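PDB 4HGZ: CcbJ from Streptomyces caelestis, which probably transfers the methyl group of S-adenosyl-L-methionine to a nitrogen atom of its substrate, as an N-methyltransferase. Local coordinates for residues V76-A81 and E102-H107; S199-L204 and L228-P233. All blocks are in the same frame, centred on the assembly; numbering follows the deposited sequence.

Interaction 1: residues V76-A81 and E102-H107; sequences VAFPLA and EKAAAH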
loop_
_atom_site.group_PDB
_atom_site.type_symbol
_atom_site.label_atom_id
_atom_site.label_comp_id
_atom_site.label_asym_id
_atom_site.label_seq_id
_atom_site.Cartn_x
_atom_site.Cartn_y
_atom_site.Cartn_z
ATOM N N VAL C 76 25.802 3.721 26.286
ATOM C CA VAL C 76 25.031 3.786 27.519
ATOM C C VAL C 76 25.927 3.746 28.763
ATOM O O VAL C 76 25.597 4.332 29.792
ATOM C CB VAL C 76 24.023 2.622 27.592
ATOM C CG1 VAL C 76 23.059 2.816 28.752
ATOM C CG2 VAL C 76 23.261 2.492 26.268
ATOM N N ALA C 77 27.064 3.066 28.661
ATOM C CA ALA C 77 27.948 2.846 29.809
ATOM C C ALA C 77 28.549 4.138 30.367
ATOM O O ALA C 77 28.599 4.334 31.579
ATOM C CB ALA C 77 29.053 1.837 29.465
ATOM N N PHE C 78 28.994 5.027 29.492
ATOM C CA PHE C 78 29.592 6.264 29.979
ATOM C C PHE C 78 28.584 7.223 30.623
ATOM O O PHE C 78 28.851 7.791 31.686
ATOM C CB PHE C 78 30.411 6.943 28.880
ATOM C CG PHE C 78 31.644 6.182 28.518
ATOM C CD1 PHE C 78 32.654 6.006 29.450
ATOM C CD2 PHE C 78 31.786 5.616 27.268
ATOM C CE1 PHE C 78 33.786 5.294 29.132
ATOM C CE2 PHE C 78 32.916 4.902 26.949
ATOM C CZ PHE C 78 33.918 4.745 27.878
ATOM N N PRO C 79 27.429 7.426 29.977
ATOM C CA PRO C 79 26.392 8.149 30.695
ATOM C C PRO C 79 26.066 7.470 32.022
ATOM O O PRO C 79 25.778 8.148 32.998
ATOM C CB PRO C 79 25.207 8.087 29.735
ATOM C CG PRO C 79 25.862 8.141 28.396
ATOM C CD PRO C 79 27.131 7.326 28.538
ATOM N N LEU C 80 26.120 6.144 32.072
ATOM C CA LEU C 80 25.930 5.478 33.354
ATOM C C LEU C 80 27.005 5.911 34.339
ATOM O O LEU C 80 26.732 6.171 35.512
ATOM C CB LEU C 80 25.930 3.962 33.201
ATOM C CG LEU C 80 24.518 3.387 33.034
ATOM C CD1 LEU C 80 24.549 1.919 32.628
ATOM C CD2 LEU C 80 23.698 3.577 34.318
ATOM N N ALA C 81 28.234 5.995 33.849
ATOM C CA ALA C 81 29.359 6.281 34.717
ATOM C C ALA C 81 29.243 7.697 35.254
ATOM O O ALA C 81 29.726 7.986 36.346
ATOM C CB ALA C 81 30.680 6.069 33.975
ATOM N N GLU C 102 39.907 2.540 25.428
ATOM C CA GLU C 102 40.623 3.766 25.132
ATOM C C GLU C 102 39.856 4.962 25.695
ATOM O O GLU C 102 40.396 5.757 26.459
ATOM C CB GLU C 102 40.783 3.893 23.619
ATOM C CG GLU C 102 41.843 4.869 23.156
ATOM C CD GLU C 102 42.030 4.836 21.645
ATOM O OE1 GLU C 102 41.391 3.988 20.979
ATOM O OE2 GLU C 102 42.816 5.660 21.123
ATOM N N LYS C 103 38.590 5.076 25.315
ATOM C CA LYS C 103 37.723 6.144 25.808
ATOM C C LYS C 103 37.633 6.147 27.333
ATOM O O LYS C 103 37.642 7.207 27.963
ATOM C CB LYS C 103 36.332 6.031 25.184
ATOM C CG LYS C 103 36.301 6.448 23.719
ATOM C CD LYS C 103 35.086 5.900 22.983
ATOM C CE LYS C 103 33.788 6.403 23.578
ATOM N NZ LYS C 103 32.621 6.031 22.729
ATOM N N ALA C 104 37.560 4.959 27.921
ATOM C CA ALA C 104 37.502 4.828 29.370
ATOM C C ALA C 104 38.720 5.470 30.027
ATOM O O ALA C 104 38.600 6.138 31.052
ATOM C CB ALA C 104 37.385 3.361 29.771
ATOM N N ALA C 105 39.892 5.262 29.432
ATOM C CA ALA C 105 41.130 5.808 29.986
ATOM C C ALA C 105 41.043 7.316 30.053
ATOM O O ALA C 105 41.553 7.931 30.982
ATOM C CB ALA C 105 42.336 5.393 29.149
ATOM N N ALA C 106 40.386 7.903 29.061
ATOM C CA ALA C 106 40.334 9.351 28.932
ATOM C C ALA C 106 39.100 9.965 29.593
ATOM O O ALA C 106 38.964 11.182 29.640
ATOM C CB ALA C 106 40.400 9.748 27.461
ATOM N N HIS C 107 38.207 9.127 30.106
ATOM C CA HIS C 107 36.944 9.609 30.653
ATOM C C HIS C 107 37.040 9.940 32.139
ATOM O O HIS C 107 37.596 9.171 32.920
ATOM C CB HIS C 107 35.864 8.562 30.439
ATOM C CG HIS C 107 34.474 9.108 30.485
ATOM N ND1 HIS C 107 33.763 9.234 31.658
ATOM C CD2 HIS C 107 33.656 9.543 29.498
ATOM C CE1 HIS C 107 32.565 9.721 31.392
ATOM N NE2 HIS C 107 32.476 9.920 30.089
#
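F78 carries this contact by reaching across to the end of helix 94-106, where its ring meets K103, A104 and H107. Its partner on one flank is the imidazole of H107, in an offset stack with centroids 4.8 Å apart and planes inclined by 26°. The overlap is partial: F78 CD1 sits above one face of the imidazole, displaced toward the rim, with H107 CD2 3.7 Å from F78 CD1. The far end of the phenyl ring bears on the helix backbone, F78 CZ coming to 3.6 Å from A104 N, while F78 CE1 lies 4.1 Å from A104 CB. K103 supplies only aliphatic carbon here; its CB and CE approach the CZ and CE2 corner of the ring, with K103 CE 3.8 Å from F78 CE2. Helices 77-82 and 94-106 follow the first two parallel strands of the Rossmann-like sheet, whose 3-2-1-4-5-7-6 strand order marks a class I methyltransferase. Helix 77-82 follows the glycine-rich turn, which in this family typically helps bind the cofactor. K103 reaches back to that turn: its chain turns about the CG-CD bond (chi3 61°), and NZ is hydrogen-bonded to T73 O. The K103 side chain is about 7 Å from that of R75, part of the S-adenosyl-L-homocysteine site, which is empty in this chain. H107 has its CG anti to the backbone N (chi1 -159°), which carries the ring back toward F78, and a hydrogen bond between ND1 and N109 N holds the imidazole in place. The methyl of A81 packs on N109 as well.

Interaction 2: residues S199-L204 and L228-P233; sequences SKHDPL and LRYAYP
P203 and Y230 follow two strands that run in the same direction, and their CA atoms stand 9.6 Å apart, a distance too large for direct backbone pairing. The gap is bridged by side chains, chiefly H201 and Y230, which cross at about a right angle. H201 NE2 and Y230 OH form a nearly straight hydrogen bond (175°); the modelled separation of H201 NE2 from Y230 OH, 2.4 Å, is very short, and at this resolution its exact length is doubtful. Each ring meets the other at its edge, close to its own plane, with centroids 5.5 Å apart and planes at 36°, so there is no stacking. P203 adds a looser contact, its CA lying 3.8 Å from Y230 OH. Strands 193-202 and 221-229 are next-but-one neighbours in the four-stranded antiparallel sheet, with strand 207-216 between them. Y230 leaves the last strand just beyond its end, and its CG lies between the backbone N and the carbonyl carbon (chi1 57°), a setting from which the phenol extends to H201. Across CE1 from NE2, ND1 of H201 is hydrogen-bonded to A179 O, so both ring nitrogens have partners. Further along, Y232 occupies the N-cap position of helix 233-242, and its backbone N bonds OE1 of E235, whose OE2 forms a salt bridge with R229. Y232 stacks on Y232 of a second subunit.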
loop_
_atom_site.group_PDB
_atom_site.type_symbol
_atom_site.label_atom_id
_atom_site.label_comp_id
_atom_site.label_asym_id
_atom_site.label_seq_id
_atom_site.Cartn_x
_atom_site.Cartn_y
_atom_site.Cartn_z
ATOM N N SER C 199 17.560 -4.952 2.830
ATOM C CA SER C 199 17.074 -5.821 3.889
ATOM C C SER C 199 16.308 -7.045 3.371
ATOM O O SER C 199 15.670 -7.000 2.312
ATOM C CB SER C 199 16.219 -4.996 4.852
ATOM O OG SER C 199 15.634 -5.800 5.850
ATOM N N LYS C 200 16.401 -8.146 4.112
ATOM C CA LYS C 200 15.619 -9.352 3.807
ATOM C C LYS C 200 14.872 -9.769 5.055
ATOM O O LYS C 200 15.469 -9.951 6.109
ATOM C CB LYS C 200 16.508 -10.497 3.335
ATOM C CG LYS C 200 17.104 -10.289 1.962
ATOM C CD LYS C 200 18.173 -11.329 1.662
ATOM C CE LYS C 200 17.598 -12.724 1.597
ATOM N NZ LYS C 200 18.631 -13.704 1.184
ATOM N N HIS C 201 13.557 -9.884 4.946
ATOM C CA HIS C 201 12.742 -10.200 6.100
ATOM C C HIS C 201 12.010 -11.492 5.852
ATOM O O HIS C 201 11.381 -11.662 4.815
ATOM C CB HIS C 201 11.749 -9.073 6.380
ATOM C CG HIS C 201 10.785 -9.367 7.488
ATOM N ND1 HIS C 201 9.433 -9.122 7.383
ATOM C CD2 HIS C 201 10.976 -9.888 8.725
ATOM C CE1 HIS C 201 8.834 -9.475 8.506
ATOM N NE2 HIS C 201 9.746 -9.950 9.335
ATOM N N ASP C 202 12.110 -12.409 6.804
ATOM C CA ASP C 202 11.352 -13.641 6.752
ATOM C C ASP C 202 10.449 -13.686 7.973
ATOM O O ASP C 202 10.894 -13.981 9.081
ATOM C CB ASP C 202 12.287 -14.849 6.705
ATOM C CG ASP C 202 11.544 -16.170 6.799
ATOM O OD1 ASP C 202 10.410 -16.201 7.327
ATOM O OD2 ASP C 202 12.109 -17.183 6.347
ATOM N N PRO C 203 9.166 -13.392 7.765
ATOM C CA PRO C 203 8.200 -13.247 8.838
ATOM C C PRO C 203 7.881 -14.588 9.502
ATOM O O PRO C 203 7.331 -14.618 10.602
ATOM C CB PRO C 203 6.968 -12.700 8.109
ATOM C CG PRO C 203 7.040 -13.331 6.765
ATOM C CD PRO C 203 8.523 -13.376 6.438
ATOM N N LEU C 204 8.221 -15.687 8.841
ATOM C CA LEU C 204 8.015 -17.015 9.433
ATOM C C LEU C 204 9.128 -17.349 10.432
ATOM O O LEU C 204 8.854 -17.650 11.584
ATOM C CB LEU C 204 7.912 -18.088 8.349
ATOM C CG LEU C 204 7.488 -19.467 8.840
ATOM C CD1 LEU C 204 6.410 -19.337 9.895
ATOM C CD2 LEU C 204 7.002 -20.326 7.692
ATOM N N LEU C 228 19.115 -10.051 12.732
ATOM C CA LEU C 228 18.346 -10.133 13.965
ATOM C C LEU C 228 17.394 -11.318 13.892
ATOM O O LEU C 228 16.958 -11.705 12.813
ATOM C CB LEU C 228 17.517 -8.856 14.172
ATOM C CG LEU C 228 18.260 -7.524 14.153
ATOM C CD1 LEU C 228 17.273 -6.385 14.088
ATOM C CD2 LEU C 228 19.179 -7.376 15.360
ATOM N N ARG C 229 17.078 -11.899 15.038
ATOM C CA ARG C 229 15.861 -12.680 15.141
ATOM C C ARG C 229 15.022 -11.991 16.178
ATOM O O ARG C 229 15.423 -11.919 17.339
ATOM C CB ARG C 229 16.070 -14.148 15.569
ATOM C CG ARG C 229 14.794 -14.929 15.267
ATOM C CD ARG C 229 14.418 -16.006 16.262
ATOM N NE ARG C 229 13.855 -15.522 17.519
ATOM C CZ ARG C 229 12.666 -15.881 17.998
ATOM N NH1 ARG C 229 11.881 -16.708 17.317
ATOM N NH2 ARG C 229 12.261 -15.411 19.167
ATOM N N TYR C 230 13.859 -11.482 15.775
ATOM C CA TYR C 230 13.033 -10.741 16.727
ATOM C C TYR C 230 11.993 -11.638 17.372
ATOM O O TYR C 230 11.729 -12.745 16.903
ATOM C CB TYR C 230 12.365 -9.535 16.065
ATOM C CG TYR C 230 11.523 -9.875 14.863
ATOM C CD1 TYR C 230 10.224 -10.340 15.009
ATOM C CD2 TYR C 230 12.024 -9.729 13.582
ATOM C CE1 TYR C 230 9.450 -10.657 13.907
ATOM C CE2 TYR C 230 11.254 -10.046 12.470
ATOM C CZ TYR C 230 9.971 -10.510 12.645
ATOM O OH TYR C 230 9.210 -10.811 11.551
ATOM N N ALA C 231 11.413 -11.165 18.466
ATOM C CA ALA C 231 10.307 -11.874 19.084
ATOM C C ALA C 231 9.132 -10.924 19.228
ATOM O O ALA C 231 9.308 -9.712 19.375
ATOM C CB ALA C 231 10.707 -12.392 20.428
ATOM N N TYR C 232 7.928 -11.467 19.187
ATOM C CA TYR C 232 6.779 -10.667 19.505
ATOM C C TYR C 232 6.669 -10.579 21.019
ATOM O O TYR C 232 7.058 -11.509 21.725
ATOM C CB TYR C 232 5.540 -11.298 18.924
ATOM C CG TYR C 232 5.403 -11.113 17.438
ATOM C CD1 TYR C 232 4.723 -10.018 16.914
ATOM C CD2 TYR C 232 5.925 -12.041 16.557
ATOM C CE1 TYR C 232 4.577 -9.856 15.562
ATOM C CE2 TYR C 232 5.776 -11.890 15.204
ATOM C CZ TYR C 232 5.101 -10.803 14.717
ATOM O OH TYR C 232 4.962 -10.653 13.376
ATOM N N PRO C 233 6.153 -9.454 21.525
ATOM C CA PRO C 233 5.992 -9.238 22.963
ATOM C C PRO C 233 5.439 -10.452 23.721
ATOM O O PRO C 233 5.991 -10.836 24.750
ATOM C CB PRO C 233 5.001 -8.076 23.015
ATOM C CG PRO C 233 5.401 -7.251 21.829
ATOM C CD PRO C 233 5.763 -8.260 20.746
#

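After helix 50-61 and strand 66-69, the chain enters helix 77-82, then strand 87-91 and helix 94-106, where interaction 1 closes a short loop within the cofactor-binding part of the methyltransferase fold. The chain completes more of the main sheet before entering the four-stranded antiparallel sheet. Interaction 2 then closes a second loop, mostly strand, joining the end of strand 193-202 to the exit from strand 221-229, where the chain returns to the main domain through helix 233-242. The two loops are in series, neither nested nor crossed. The centres of interactions 1 and 2 lie about 32 Å apart on opposite sides of the chain's centre, and the two contacts do not touch.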